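Sensor protein (Thermotoga maritima, PDB 3A0S) probably autophosphorylates on a histidine as a two-component sensor kinase, the piece described here being its PAS domain. Local coordinates at residues R35-K38 and D39-D42. Sequence-based numbering, arbitrary orientation. Where two conformers were deposited one is given.
Sequences RRLK and DLPD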
ATOM      1  N   ARG A  35       2.272   2.482  11.638  1.00 18.25           N
ATOM      2  CA  ARG A  35       0.840   2.351  11.930  1.00 18.51           C
ATOM      3  C   ARG A  35       0.171   1.378  10.967  1.00 18.19           C
ATOM      4  O   ARG A  35       0.663   1.168   9.835  1.00 18.49           O
ATOM      5  CB  ARG A  35       0.157   3.708  11.861  1.00 18.13           C
ATOM      6  CG  ARG A  35       0.830   4.736  12.752  1.00 17.73           C
ATOM      7  CD  ARG A  35       0.159   6.077  12.662  1.00 17.42           C
ATOM      8  NE  ARG A  35       0.825   7.076  13.509  1.00 17.72           N
ATOM      9  CZ  ARG A  35       0.513   7.287  14.776  1.00 16.52           C
ATOM     10  NH1 ARG A  35      -0.457   6.568  15.362  1.00 16.56           N
ATOM     11  NH2 ARG A  35       1.139   8.236  15.476  1.00 17.35           N
ATOM     12  N   ARG A  36      -0.945   0.802  11.413  1.00 18.87           N
ATOM     13  CA  ARG A  36      -1.697  -0.023  10.483  1.00 19.26           C
ATOM     14  C   ARG A  36      -2.390   0.819   9.451  1.00 20.07           C
ATOM     15  O   ARG A  36      -3.110   1.740   9.794  1.00 19.59           O
ATOM     16  CB  ARG A  36      -2.551  -1.086  11.131  0.50 21.17           C
ATOM     17  CG  ARG A  36      -1.758  -2.369  11.094  0.50 22.04           C
ATOM     18  CD  ARG A  36      -2.637  -3.487  11.190  0.50 21.50           C
ATOM     19  NE  ARG A  36      -2.546  -4.019  12.547  0.50 21.97           N
ATOM     20  CZ  ARG A  36      -3.000  -3.453  13.662  0.50 29.24           C
ATOM     21  NH1 ARG A  36      -3.604  -2.282  13.651  0.50 29.73           N
ATOM     22  NH2 ARG A  36      -2.821  -4.077  14.821  0.50 30.73           N
ATOM     23  N   LEU A  37      -2.188   0.505   8.175  1.00 18.28           N
ATOM     24  CA  LEU A  37      -2.836   1.263   7.110  1.00 18.75           C
ATOM     25  C   LEU A  37      -4.339   1.309   7.286  1.00 19.58           C
ATOM     26  O   LEU A  37      -4.958   2.352   7.043  1.00 19.48           O
ATOM     27  CB  LEU A  37      -2.513   0.665   5.717  1.00 18.84           C
ATOM     28  CG  LEU A  37      -3.074   1.496   4.556  1.00 19.12           C
ATOM     29  CD1 LEU A  37      -2.406   2.873   4.470  1.00 19.06           C
ATOM     30  CD2 LEU A  37      -2.834   0.785   3.228  1.00 20.41           C
ATOM     31  N   LYS A  38      -4.903   0.186   7.704  1.00 19.99           N
ATOM     32  CA  LYS A  38      -6.348   0.069   7.793  1.00 22.53           C
ATOM     33  C   LYS A  38      -6.914   0.977   8.880  1.00 21.49           C
ATOM     34  O   LYS A  38      -8.142   1.192   8.917  1.00 23.46           O
ATOM     35  CB  LYS A  38      -6.779  -1.392   7.996  1.00 22.48           C
ATOM     36  CG  LYS A  38      -6.318  -2.045   9.259  1.00 26.85           C
ATOM     37  CD  LYS A  38      -6.853  -3.487   9.410  1.00 28.42           C
ATOM     38  CE  LYS A  38      -6.247  -4.154  10.644  1.00 36.81           C
ATOM     39  NZ  LYS A  38      -6.573  -5.614  10.786  1.00 39.72           N
ATOM     40  N   ASP A  39      -6.050   1.495   9.767  1.00 20.03           N
ATOM     41  CA  ASP A  39      -6.511   2.443  10.811  1.00 19.72           C
ATOM     42  C   ASP A  39      -6.672   3.843  10.277  1.00 20.17           C
ATOM     43  O   ASP A  39      -7.250   4.704  10.944  1.00 19.93           O
ATOM     44  CB  ASP A  39      -5.560   2.515  12.010  1.00 19.86           C
ATOM     45  CG  ASP A  39      -5.632   1.316  12.921  1.00 18.44           C
ATOM     46  OD1 ASP A  39      -6.635   0.571  12.930  1.00 23.56           O
ATOM     47  OD2 ASP A  39      -4.652   1.124  13.684  1.00 19.21           O
ATOM     48  N   LEU A  40      -6.206   4.102   9.075  1.00 19.94           N
ATOM     49  CA  LEU A  40      -6.297   5.441   8.505  1.00 21.32           C
ATOM     50  C   LEU A  40      -7.608   5.552   7.752  1.00 23.00           C
ATOM     51  O   LEU A  40      -7.847   4.750   6.827  1.00 23.46           O
ATOM     52  CB  LEU A  40      -5.105   5.748   7.569  1.00 21.03           C
ATOM     53  CG  LEU A  40      -3.699   5.594   8.172  1.00 21.18           C
ATOM     54  CD1 LEU A  40      -2.627   6.072   7.182  1.00 24.87           C
ATOM     55  CD2 LEU A  40      -3.567   6.337   9.518  1.00 26.28           C
ATOM     56  N   PRO A  41      -8.468   6.526   8.159  1.00 24.95           N
ATOM     57  CA  PRO A  41      -9.713   6.811   7.461  1.00 25.88           C
ATOM     58  C   PRO A  41      -9.395   7.028   6.003  1.00 26.18           C
ATOM     59  O   PRO A  41      -8.499   7.813   5.653  1.00 28.15           O
ATOM     60  CB  PRO A  41     -10.190   8.118   8.105  1.00 25.67           C
ATOM     61  CG  PRO A  41      -9.634   8.071   9.478  1.00 25.84           C
ATOM     62  CD  PRO A  41      -8.269   7.446   9.298  1.00 24.63           C
ATOM     63  N   ASP A  42     -10.099   6.278   5.182  1.00 26.84           N
ATOM     64  CA  ASP A  42     -10.025   6.412   3.715  1.00 26.76           C
ATOM     65  C   ASP A  42      -9.182   5.301   3.124  1.00 25.81           C
ATOM     66  O   ASP A  42      -9.229   5.085   1.912  1.00 24.69           O
ATOM     67  CB  ASP A  42      -9.421   7.768   3.234  1.00 27.50           C
ATOM     68  CG  ASP A  42     -10.321   8.988   3.498  1.00 31.15           C
ATOM     69  OD1 ASP A  42     -11.535   8.850   3.730  1.00 32.21           O
ATOM     70  OD2 ASP A  42      -9.772  10.117   3.403  1.00 36.18           O
TER
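The carbonyl oxygen of L37 accepts a hydrogen bond from the backbone N of L40, 3.0 Å from N to O and fairly straight at 162°. One residue earlier the step is repeated, with D39 N donating to R36 O, also at 3.0 Å but more bent. Two successive bonds from residue i+3 back to residue i make this a short turn of 3-10 helix, and in both the donor stands well above the plane of the carbonyl it meets. With CG beside its own backbone N (chi1 -75°), the short carboxylate of D39 folds back to R36. In the modelled conformer of R36, D39 OD2 lies 3.6 Å from R36 NH1, a long salt bridge that a second conformer makes less certain; there it meets the guanidinium edge in plane, the two flat groups 88° apart. R13 lies close to that guanidinium, so a negative charge here would probably ease the like charges. The turn lies in the loop joining helix 29-32 to helix 44-56 of the PAS fold, close to edge strand 14-17. On that side L37 and L40 cross at about a right angle, their CD1 methyls 4.2 Å apart, and both rest on I14, as suits branched hydrocarbon chains. K38 lays CB against D39 N and runs extended beyond CG, its long, straight chain bringing NZ to a weak, long ion pair with E51 of helix 44-56.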